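Local atomic coordinates of iron dependent repressor (Sulfolobus solfataricus, PDB entry 2X4H), a protein that probably acts as a metal-responsive, DNA-binding transcription regulator of the DtxR/MntR family and binds zinc ions in the crystal. Residues Asn10-Glu15 / Glu57-Val61; Lys83-Ile88 / Ile118-Tyr122; Tyr18-Arg24 / Ile37-Ile43. All blocks are in the same frame, centred on the assembly; numbering follows the deposited sequence.

Overall arrangement
Contacts 1 and 3 belong to the N-terminal DNA-binding region and share helix 13-27; their centres lie about 13 Å apart and they touch, chiefly where Val61 packs on Leu19 and Ile22. Along the chain contact 3 is nested inside the loop that contact 1 closes. Contact 2 follows later in sequence, in the metal-binding and dimerisation region, and joins helices 72-94 and 115-124. Its centre lies about 19 Å from that of contact 1 and about 25 Å from that of contact 3, without touching either. Zinc ions sit at contacts 1 and 2, which places metal sites in both regions of this probable regulator.

Contact 1 (Asn10-Glu15 / Glu57-Val61); sequences NLSRRE and EKGLV. With ZN (zinc ion), chain K.
The ammonium group of Lys58 meets the carboxylate of Glu15 in a salt bridge, with Lys58 NZ 2.7 Å from Glu15 OE1 on its syn side, 18° out of the carboxylate plane. A weak second bond runs from NZ to Glu15 OE2. Lys58 NZ also donates to the backbone O of Asn10 at 3.1 Å, approaching from well above the carbonyl plane. The bend of the lysine chain at chi3 (83°) brings NZ up to the carboxylate, while Lys58 CE passes 3.6 Å from Asn10 ND2.

Further bonds fix Glu15 from its own segment. Glu15 OE1 accepts from Ser12 N at 2.8 Å, on the anti side and tilted well out of the carboxylate plane, and Ser12 OG in turn accepts from Glu15 N. This reciprocal pair is a capping box at the start of helix 13-27. Apolar contact is confined to Leu11 CD1 against Leu60 CD1, 3.8 Å apart. Leu60 follows Gly59, whose positive phi ends helix 45-57 in a Schellman motif.

Glu15 OE2 lies 2.1 Å from the zinc ion. Glu51 of the same chain and Glu50 and His54 of the second subunit complete the site. A methionine in place of Lys58 would probably leave Glu15 OE1 without its ammonium partner and the carbonyl of Asn10 without this donor. OE1 takes two donors, while OE2 binds the metal and is met only weakly by Lys58. Lys58 and the capping box thus probably act as a second shell that steadies this ligand between two subunits, and the lysine probably offsets part of the negative charge of the carboxylates gathered there.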
loop_
_atom_site.group_PDB
_atom_site.type_symbol
_atom_site.label_atom_id
_atom_site.label_comp_id
_atom_site.label_asym_id
_atom_site.label_seq_id
_atom_site.Cartn_x
_atom_site.Cartn_y
_atom_site.Cartn_z
ATOM N N ASN C 10 1.553 12.690 0.809
ATOM C CA ASN C 10 1.348 11.231 0.688
ATOM C C ASN C 10 2.633 10.431 0.866
ATOM O O ASN C 10 3.049 9.674 -0.013
ATOM C CB ASN C 10 0.691 10.901 -0.655
ATOM C CG ASN C 10 0.020 9.535 -0.655
ATOM O OD1 ASN C 10 -0.855 9.257 0.172
ATOM N ND2 ASN C 10 0.415 8.681 -1.590
ATOM N N LEU C 11 3.284 10.650 1.998
ATOM C CA LEU C 11 4.495 9.934 2.379
ATOM C C LEU C 11 4.506 9.990 3.880
ATOM O O LEU C 11 4.539 11.070 4.456
ATOM C CB LEU C 11 5.769 10.585 1.842
ATOM C CG LEU C 11 7.089 9.900 2.266
ATOM C CD1 LEU C 11 7.295 8.557 1.542
ATOM C CD2 LEU C 11 8.311 10.794 2.040
ATOM N N SER C 12 4.468 8.842 4.533
ATOM C CA SER C 12 4.375 8.866 5.975
ATOM C C SER C 12 5.777 9.009 6.550
ATOM O O SER C 12 6.796 8.866 5.870
ATOM C CB SER C 12 3.664 7.607 6.528
ATOM O OG SER C 12 4.560 6.509 6.606
ATOM N N ARG C 13 5.790 9.279 7.831
ATOM C CA ARG C 13 7.005 9.384 8.596
ATOM C C ARG C 13 7.759 8.046 8.653
ATOM O O ARG C 13 8.983 8.017 8.548
ATOM C CB ARG C 13 6.602 9.879 9.980
ATOM C CG ARG C 13 7.658 9.854 11.039
ATOM C CD ARG C 13 8.586 10.999 10.948
ATOM N NE ARG C 13 7.912 12.294 10.926
ATOM C CZ ARG C 13 8.570 13.411 10.671
ATOM N NH1 ARG C 13 9.870 13.363 10.438
ATOM N NH2 ARG C 13 7.938 14.555 10.621
ATOM N N ARG C 14 7.036 6.940 8.793
ATOM C CA ARG C 14 7.669 5.629 8.791
ATOM C C ARG C 14 8.270 5.299 7.431
ATOM O O ARG C 14 9.354 4.740 7.361
ATOM C CB ARG C 14 6.662 4.547 9.160
ATOM C CG ARG C 14 6.288 4.582 10.613
ATOM C CD ARG C 14 4.898 3.969 10.830
ATOM N NE ARG C 14 4.545 3.934 12.237
ATOM C CZ ARG C 14 4.114 4.989 12.931
ATOM N NH1 ARG C 14 3.958 6.172 12.353
ATOM N NH2 ARG C 14 3.828 4.859 14.218
ATOM N N GLU C 15 7.553 5.650 6.366
ATOM C CA GLU C 15 8.056 5.504 5.006
ATOM C C GLU C 15 9.321 6.304 4.792
ATOM O O GLU C 15 10.297 5.817 4.191
ATOM C CB GLU C 15 6.989 5.922 3.994
ATOM C CG GLU C 15 5.887 4.872 3.758
ATOM C CD GLU C 15 4.706 5.404 2.969
ATOM O OE1 GLU C 15 4.558 6.623 2.857
ATOM O OE2 GLU C 15 3.890 4.616 2.448
ATOM N N GLU C 57 4.598 0.324 -5.256
ATOM C CA GLU C 57 3.299 0.775 -5.808
ATOM C C GLU C 57 3.171 2.287 -5.920
ATOM O O GLU C 57 2.525 2.790 -6.827
ATOM C CB GLU C 57 2.138 0.281 -4.938
ATOM C CG GLU C 57 1.834 -1.180 -5.067
ATOM C CD GLU C 57 0.718 -1.641 -4.138
ATOM O OE1 GLU C 57 0.487 -2.867 -4.067
ATOM O OE2 GLU C 57 0.075 -0.786 -3.486
ATOM N N LYS C 58 3.752 3.001 -4.961
ATOM C CA LYS C 58 3.788 4.481 -4.980
ATOM C C LYS C 58 4.865 5.048 -5.897
ATOM O O LYS C 58 4.953 6.255 -6.056
ATOM C CB LYS C 58 3.989 5.047 -3.561
ATOM C CG LYS C 58 2.778 4.854 -2.662
ATOM C CD LYS C 58 3.098 4.996 -1.165
ATOM C CE LYS C 58 3.111 6.461 -0.714
ATOM N NZ LYS C 58 2.838 6.638 0.750
ATOM N N GLY C 59 5.688 4.178 -6.474
ATOM C CA GLY C 59 6.725 4.580 -7.416
ATOM C C GLY C 59 7.917 5.256 -6.754
ATOM O O GLY C 59 8.666 5.969 -7.416
ATOM N N LEU C 60 8.098 5.017 -5.458
ATOM C CA LEU C 60 9.189 5.620 -4.678
ATOM C C LEU C 60 10.398 4.696 -4.588
ATOM O O LEU C 60 11.518 5.162 -4.385
ATOM C CB LEU C 60 8.707 5.975 -3.274
ATOM C CG LEU C 60 7.454 6.866 -3.211
ATOM C CD1 LEU C 60 6.825 6.816 -1.825
ATOM C CD2 LEU C 60 7.787 8.308 -3.592
ATOM N N VAL C 61 10.171 3.387 -4.726
ATOM C CA VAL C 61 11.264 2.421 -4.850
ATOM C C VAL C 61 11.077 1.442 -6.012
ATOM O O VAL C 61 9.981 1.290 -6.570
ATOM C CB VAL C 61 11.497 1.611 -3.557
ATOM C CG1 VAL C 61 11.739 2.544 -2.383
ATOM C CG2 VAL C 61 10.347 0.677 -3.293
HETATM ZN ZN ZN K . 3.765 2.794 3.560
#

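Contact 2 (Lys83-Ile88 / Ile118-Tyr122); sequences KAHRVI and IDKLY. With ZN (zinc ion), chain M.
Lys83 NZ reaches Asp119 OD1 at 2.7 Å in a salt bridge between neighbouring helices, approaching from above the carboxylate plane. Lys83 NZ also lies over one face of the Tyr122 ring, 4.1 Å from its centroid, in a cation-pi contact. Just behind it, Lys83 CE makes a CH-pi contact with that face, offset toward the rim. With CG anti to the backbone N (chi1 -175°) and every later torsion near 180°, the fully stretched chain carries its methylenes past Ile118, Lys83 CG lying 3.7 Å from Ile118 CG2, before the charge arrives at Asp119 and the ring. Asp119 is, with Glu115, also a zinc-binding residue, although that zinc is absent from this chain.

Val87 sends its two methyls to different partners. Val87 CG1 packs 3.6 Å from Leu121 CG, whereas Val87 CG2 sits near the plane of the Tyr122 ring, at its edge, 3.8 Å from Tyr122 CD1. One turn before Ile88, Ala84 CB lies 3.6 Å from Ile118 CG1; this small residue lets the isoleucine come close to the backbone of helix 72-94.

The short helix segments cross at 39° with axes 9.8 Å apart. His85 points away from this interface, and His85 NE2 binds a zinc ion at 1.9 Å. Glu89, Cys103 and a water complete that site, and Asp110 bonds to His85 ND1. The whole belongs to the helical metal-binding and dimerisation region of the DtxR/MntR family, where one face of helix 72-94 packs on helix 115-124 and another presents a metal ligand.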
loop_
_atom_site.group_PDB
_atom_site.type_symbol
_atom_site.label_atom_id
_atom_site.label_comp_id
_atom_site.label_asym_id
_atom_site.label_seq_id
_atom_site.Cartn_x
_atom_site.Cartn_y
_atom_site.Cartn_z
ATOM N N LYS C 83 12.127 19.507 3.648
ATOM C CA LYS C 83 11.698 20.878 3.402
ATOM C C LYS C 83 10.459 21.205 4.238
ATOM O O LYS C 83 10.386 22.252 4.858
ATOM C CB LYS C 83 11.421 21.069 1.897
ATOM C CG LYS C 83 11.076 22.491 1.472
ATOM C CD LYS C 83 10.900 22.698 -0.034
ATOM C CE LYS C 83 10.631 24.184 -0.309
ATOM N NZ LYS C 83 10.467 24.563 -1.750
ATOM N N ALA C 84 9.478 20.311 4.272
ATOM C CA ALA C 84 8.244 20.577 5.029
ATOM C C ALA C 84 8.508 20.699 6.531
ATOM O O ALA C 84 8.018 21.629 7.157
ATOM C CB ALA C 84 7.155 19.501 4.750
ATOM N N HIS C 85 9.293 19.780 7.083
ATOM C CA HIS C 85 9.609 19.771 8.500
ATOM C C HIS C 85 10.293 21.090 8.889
ATOM O O HIS C 85 9.872 21.785 9.821
ATOM C CB HIS C 85 10.496 18.546 8.868
ATOM C CG HIS C 85 11.026 18.581 10.272
ATOM N ND1 HIS C 85 10.233 18.332 11.377
ATOM C CD2 HIS C 85 12.250 18.924 10.752
ATOM C CE1 HIS C 85 10.961 18.483 12.473
ATOM N NE2 HIS C 85 12.180 18.874 12.122
ATOM N N ARG C 86 11.301 21.467 8.118
ATOM C CA ARG C 86 12.175 22.573 8.464
ATOM C C ARG C 86 11.568 23.958 8.160
ATOM O O ARG C 86 11.766 24.918 8.927
ATOM C CB ARG C 86 13.521 22.344 7.763
ATOM C CG ARG C 86 14.268 21.162 8.351
ATOM C CD ARG C 86 15.569 20.801 7.642
ATOM N NE ARG C 86 16.148 19.622 8.281
ATOM C CZ ARG C 86 17.187 18.915 7.838
ATOM N NH1 ARG C 86 17.805 19.200 6.708
ATOM N NH2 ARG C 86 17.578 17.858 8.522
ATOM N N VAL C 87 10.815 24.074 7.068
ATOM C CA VAL C 87 10.061 25.294 6.816
ATOM C C VAL C 87 9.019 25.534 7.922
ATOM O O VAL C 87 8.908 26.646 8.435
ATOM C CB VAL C 87 9.408 25.271 5.426
ATOM C CG1 VAL C 87 8.420 26.422 5.266
ATOM C CG2 VAL C 87 10.499 25.293 4.330
ATOM N N ILE C 88 8.268 24.503 8.307
ATOM C CA ILE C 88 7.335 24.636 9.427
ATOM C C ILE C 88 8.068 25.050 10.708
ATOM O O ILE C 88 7.615 25.953 11.400
ATOM C CB ILE C 88 6.512 23.355 9.653
ATOM C CG1 ILE C 88 5.362 23.284 8.646
ATOM C CG2 ILE C 88 5.891 23.348 11.059
ATOM C CD1 ILE C 88 4.798 21.911 8.485
ATOM N N ILE C 118 3.826 24.111 1.365
ATOM C CA ILE C 118 5.240 24.171 1.746
ATOM C C ILE C 118 6.060 25.095 0.826
ATOM O O ILE C 118 6.825 25.895 1.316
ATOM C CB ILE C 118 5.847 22.771 1.823
ATOM C CG1 ILE C 118 5.215 22.006 2.991
ATOM C CG2 ILE C 118 7.383 22.819 1.932
ATOM C CD1 ILE C 118 5.352 22.676 4.322
ATOM N N ASP C 119 5.881 25.006 -0.491
ATOM C CA ASP C 119 6.587 25.893 -1.412
ATOM C C ASP C 119 6.168 27.333 -1.217
ATOM O O ASP C 119 7.013 28.236 -1.303
ATOM C CB ASP C 119 6.377 25.497 -2.876
ATOM C CG ASP C 119 7.116 24.188 -3.246
ATOM O OD1 ASP C 119 7.956 23.731 -2.426
ATOM O OD2 ASP C 119 6.864 23.604 -4.341
ATOM N N LYS C 120 4.886 27.583 -0.946
ATOM C CA LYS C 120 4.480 28.979 -0.772
ATOM C C LYS C 120 4.939 29.531 0.562
ATOM O O LYS C 120 5.266 30.716 0.662
ATOM C CB LYS C 120 2.980 29.162 -1.016
ATOM C CG LYS C 120 2.709 29.200 -2.528
ATOM C CD LYS C 120 1.299 29.519 -2.924
ATOM C CE LYS C 120 1.272 29.957 -4.386
ATOM N NZ LYS C 120 -0.010 29.628 -5.037
ATOM N N LEU C 121 4.996 28.672 1.573
ATOM C CA LEU C 121 5.397 29.071 2.911
ATOM C C LEU C 121 6.894 29.342 2.905
ATOM O O LEU C 121 7.363 30.270 3.554
ATOM C CB LEU C 121 5.010 28.028 3.967
ATOM C CG LEU C 121 5.351 28.315 5.438
ATOM C CD1 LEU C 121 4.730 29.630 5.914
ATOM C CD2 LEU C 121 4.957 27.184 6.357
ATOM N N TYR C 122 7.625 28.552 2.127
ATOM C CA TYR C 122 9.054 28.753 1.922
ATOM C C TYR C 122 9.316 30.123 1.334
ATOM O O TYR C 122 10.119 30.904 1.882
ATOM C CB TYR C 122 9.565 27.637 1.014
ATOM C CG TYR C 122 11.007 27.684 0.578
ATOM C CD1 TYR C 122 12.015 27.198 1.404
ATOM C CD2 TYR C 122 11.348 28.097 -0.687
ATOM C CE1 TYR C 122 13.335 27.176 1.004
ATOM C CE2 TYR C 122 12.679 28.076 -1.111
ATOM C CZ TYR C 122 13.681 27.621 -0.252
ATOM O OH TYR C 122 15.029 27.598 -0.652
HETATM ZN ZN ZN M . 13.390 19.306 13.559
HETATM O O HOH W 1 15.103 19.261 12.145
#

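Contact 3 (Tyr18-Arg24 / Ile37-Ile43); sequences YLLTIKR and IAKDLKI
Leu41 lays its CD1 methyl over one face of the Tyr18 ring, 4.0 Å from the centroid, a CH-pi contact. The leucine meets the tyrosine at about a right angle, and the methyl presses down on the ring, displaced toward its rim near CD1 and CE1. Two isoleucines approach obliquely: Ile37 CG2 lies 4.3 Å from Tyr18 CD2, and Ile43 CD1 stands 3.8 Å from Tyr18 CZ at the hydroxyl end. On the next turn of helix 13-27, Ile37 CD1 meets Ile22 CG1 at 3.7 Å.

Thr21 occupies the middle ground between this apolar cluster and the charged rim. With OG1 anti to the carbonyl carbon (chi1 -58°), its hydroxyl lies beside Leu41, Thr21 OG1 3.5 Å from Leu41 CD2, while Thr21 CG2 is on the Asp40 side, 3.7 Å from Asp40 OD1. The hydroxyl is hydrogen-bonded to the backbone O of Ser17 in its own helix.

At the outer edge Arg24 and Asp40 form a salt bridge, Arg24 NH1 to Asp40 OD1 at 3.4 Å. The carboxylate oxygen lies at the guanidinium edge, yet the two planes stand 77° apart, a long, twisted pairing rather than a two-pronged one. Asp40 OD1 also has a hydrogen bond with Tyr25 OH.

The segment axes cross at 120° and pass 10.2 Å apart where helix 13-27 packs on helix 34-41, which with helix 45-57 is consistent with the helix-turn-helix of the family's winged-helix DNA-binding region. Helix 45-57 closes one flank, with Val48 against both Tyr18 and Ile37; Val61 of strand 61-64 packs on Ile22, and Ile43 touches Ser47 of the second subunit.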
loop_
_atom_site.group_PDB
_atom_site.type_symbol
_atom_site.label_atom_id
_atom_site.label_comp_id
_atom_site.label_asym_id
_atom_site.label_seq_id
_atom_site.Cartn_x
_atom_site.Cartn_y
_atom_site.Cartn_z
ATOM N N TYR C 18 12.227 4.372 6.079
ATOM C CA TYR C 18 12.577 3.329 5.119
ATOM C C TYR C 18 13.440 3.911 4.029
ATOM O O TYR C 18 14.493 3.375 3.726
ATOM C CB TYR C 18 11.330 2.720 4.469
ATOM C CG TYR C 18 10.751 1.524 5.168
ATOM C CD1 TYR C 18 10.088 1.653 6.389
ATOM C CD2 TYR C 18 10.811 0.260 4.582
ATOM C CE1 TYR C 18 9.536 0.546 7.036
ATOM C CE2 TYR C 18 10.256 -0.847 5.212
ATOM C CZ TYR C 18 9.618 -0.702 6.433
ATOM O OH TYR C 18 9.074 -1.808 7.044
ATOM N N LEU C 19 12.985 5.014 3.440
ATOM C CA LEU C 19 13.662 5.601 2.290
ATOM C C LEU C 19 15.032 6.145 2.627
ATOM O O LEU C 19 15.925 6.109 1.782
ATOM C CB LEU C 19 12.842 6.715 1.641
ATOM C CG LEU C 19 11.472 6.353 1.067
ATOM C CD1 LEU C 19 10.920 7.544 0.314
ATOM C CD2 LEU C 19 11.516 5.106 0.170
ATOM N N LEU C 20 15.205 6.664 3.837
ATOM C CA LEU C 20 16.524 7.150 4.254
ATOM C C LEU C 20 17.457 5.965 4.477
ATOM O O LEU C 20 18.654 6.073 4.239
ATOM C CB LEU C 20 16.439 8.003 5.524
ATOM C CG LEU C 20 15.885 9.417 5.332
ATOM C CD1 LEU C 20 15.340 9.991 6.638
ATOM C CD2 LEU C 20 16.960 10.327 4.733
ATOM N N THR C 21 16.910 4.836 4.928
ATOM C CA THR C 21 17.724 3.640 5.123
ATOM C C THR C 21 18.122 3.006 3.792
ATOM O O THR C 21 19.249 2.571 3.631
ATOM C CB THR C 21 17.004 2.590 5.941
ATOM O OG1 THR C 21 16.632 3.140 7.207
ATOM C CG2 THR C 21 17.911 1.413 6.158
ATOM N N ILE C 22 17.185 2.950 2.856
ATOM C CA ILE C 22 17.465 2.482 1.501
ATOM C C ILE C 22 18.503 3.401 0.817
ATOM O O ILE C 22 19.453 2.920 0.191
ATOM C CB ILE C 22 16.150 2.393 0.661
ATOM C CG1 ILE C 22 15.255 1.281 1.195
ATOM C CG2 ILE C 22 16.442 2.179 -0.840
ATOM C CD1 ILE C 22 13.825 1.348 0.683
ATOM N N LYS C 23 18.342 4.714 0.959
ATOM C CA LYS C 23 19.273 5.682 0.323
ATOM C C LYS C 23 20.732 5.538 0.782
ATOM O O LYS C 23 21.652 5.719 -0.010
ATOM C CB LYS C 23 18.784 7.133 0.525
ATOM C CG LYS C 23 19.528 8.194 -0.310
ATOM C CD LYS C 23 18.989 9.587 -0.035
ATOM C CE LYS C 23 19.730 10.668 -0.825
ATOM N NZ LYS C 23 21.133 10.789 -0.386
ATOM N N ARG C 24 20.937 5.211 2.055
ATOM C CA ARG C 24 22.287 5.029 2.600
ATOM C C ARG C 24 23.037 3.928 1.826
ATOM O O ARG C 24 24.138 4.148 1.352
ATOM C CB ARG C 24 22.205 4.707 4.105
ATOM C CG ARG C 24 23.529 4.722 4.863
ATOM C CD ARG C 24 23.446 4.013 6.228
ATOM N NE ARG C 24 22.426 4.558 7.140
ATOM C CZ ARG C 24 21.338 3.907 7.588
ATOM N NH1 ARG C 24 21.063 2.651 7.225
ATOM N NH2 ARG C 24 20.500 4.519 8.423
ATOM N N ILE C 37 17.738 -3.707 5.689
ATOM C CA ILE C 37 16.750 -2.685 6.034
ATOM C C ILE C 37 16.060 -3.039 7.346
ATOM O O ILE C 37 15.857 -2.177 8.204
ATOM C CB ILE C 37 15.665 -2.548 4.962
ATOM C CG1 ILE C 37 16.263 -2.147 3.609
ATOM C CG2 ILE C 37 14.607 -1.535 5.408
ATOM C CD1 ILE C 37 15.255 -2.171 2.449
ATOM N N ALA C 38 15.716 -4.316 7.486
ATOM C CA ALA C 38 14.997 -4.823 8.646
ATOM C C ALA C 38 15.824 -4.675 9.915
ATOM O O ALA C 38 15.331 -4.198 10.944
ATOM C CB ALA C 38 14.616 -6.292 8.425
ATOM N N LYS C 39 17.087 -5.083 9.837
ATOM C CA LYS C 39 17.989 -4.981 10.983
ATOM C C LYS C 39 18.299 -3.522 11.350
ATOM O O LYS C 39 18.310 -3.155 12.545
ATOM C CB LYS C 39 19.275 -5.751 10.689
ATOM C CG LYS C 39 20.184 -5.998 11.902
ATOM C CD LYS C 39 21.430 -6.782 11.471
ATOM C CE LYS C 39 22.408 -7.014 12.613
ATOM N NZ LYS C 39 23.415 -8.059 12.221
ATOM N N ASP C 40 18.527 -2.685 10.341
ATOM C CA ASP C 40 18.791 -1.258 10.599
ATOM C C ASP C 40 17.627 -0.580 11.342
ATOM O O ASP C 40 17.851 0.157 12.293
ATOM C CB ASP C 40 19.107 -0.515 9.295
ATOM C CG ASP C 40 20.378 -1.033 8.609
ATOM O OD1 ASP C 40 20.593 -0.727 7.416
ATOM O OD2 ASP C 40 21.163 -1.758 9.259
ATOM N N LEU C 41 16.389 -0.870 10.930
ATOM C CA LEU C 41 15.192 -0.286 11.559
ATOM C C LEU C 41 14.673 -1.083 12.761
ATOM O O LEU C 41 13.712 -0.668 13.406
ATOM C CB LEU C 41 14.076 -0.133 10.517
ATOM C CG LEU C 41 14.385 0.843 9.384
ATOM C CD1 LEU C 41 13.326 0.747 8.307
ATOM C CD2 LEU C 41 14.537 2.302 9.929
ATOM N N LYS C 42 15.311 -2.211 13.069
ATOM C CA LYS C 42 14.911 -3.066 14.200
ATOM C C LYS C 42 13.481 -3.573 14.051
ATOM O O LYS C 42 12.685 -3.474 14.989
ATOM C CB LYS C 42 15.066 -2.329 15.545
ATOM C CG LYS C 42 16.445 -1.721 15.778
ATOM C CD LYS C 42 16.707 -1.380 17.258
ATOM C CE LYS C 42 15.885 -0.185 17.769
ATOM N NZ LYS C 42 14.459 -0.545 18.056
ATOM N N ILE C 43 13.156 -4.092 12.865
ATOM C CA ILE C 43 11.821 -4.658 12.584
ATOM C C ILE C 43 11.906 -5.962 11.770
ATOM O O ILE C 43 13.001 -6.391 11.386
ATOM C CB ILE C 43 10.883 -3.627 11.866
ATOM C CG1 ILE C 43 11.430 -3.263 10.475
ATOM C CG2 ILE C 43 10.659 -2.402 12.727
ATOM C CD1 ILE C 43 10.685 -2.109 9.794
#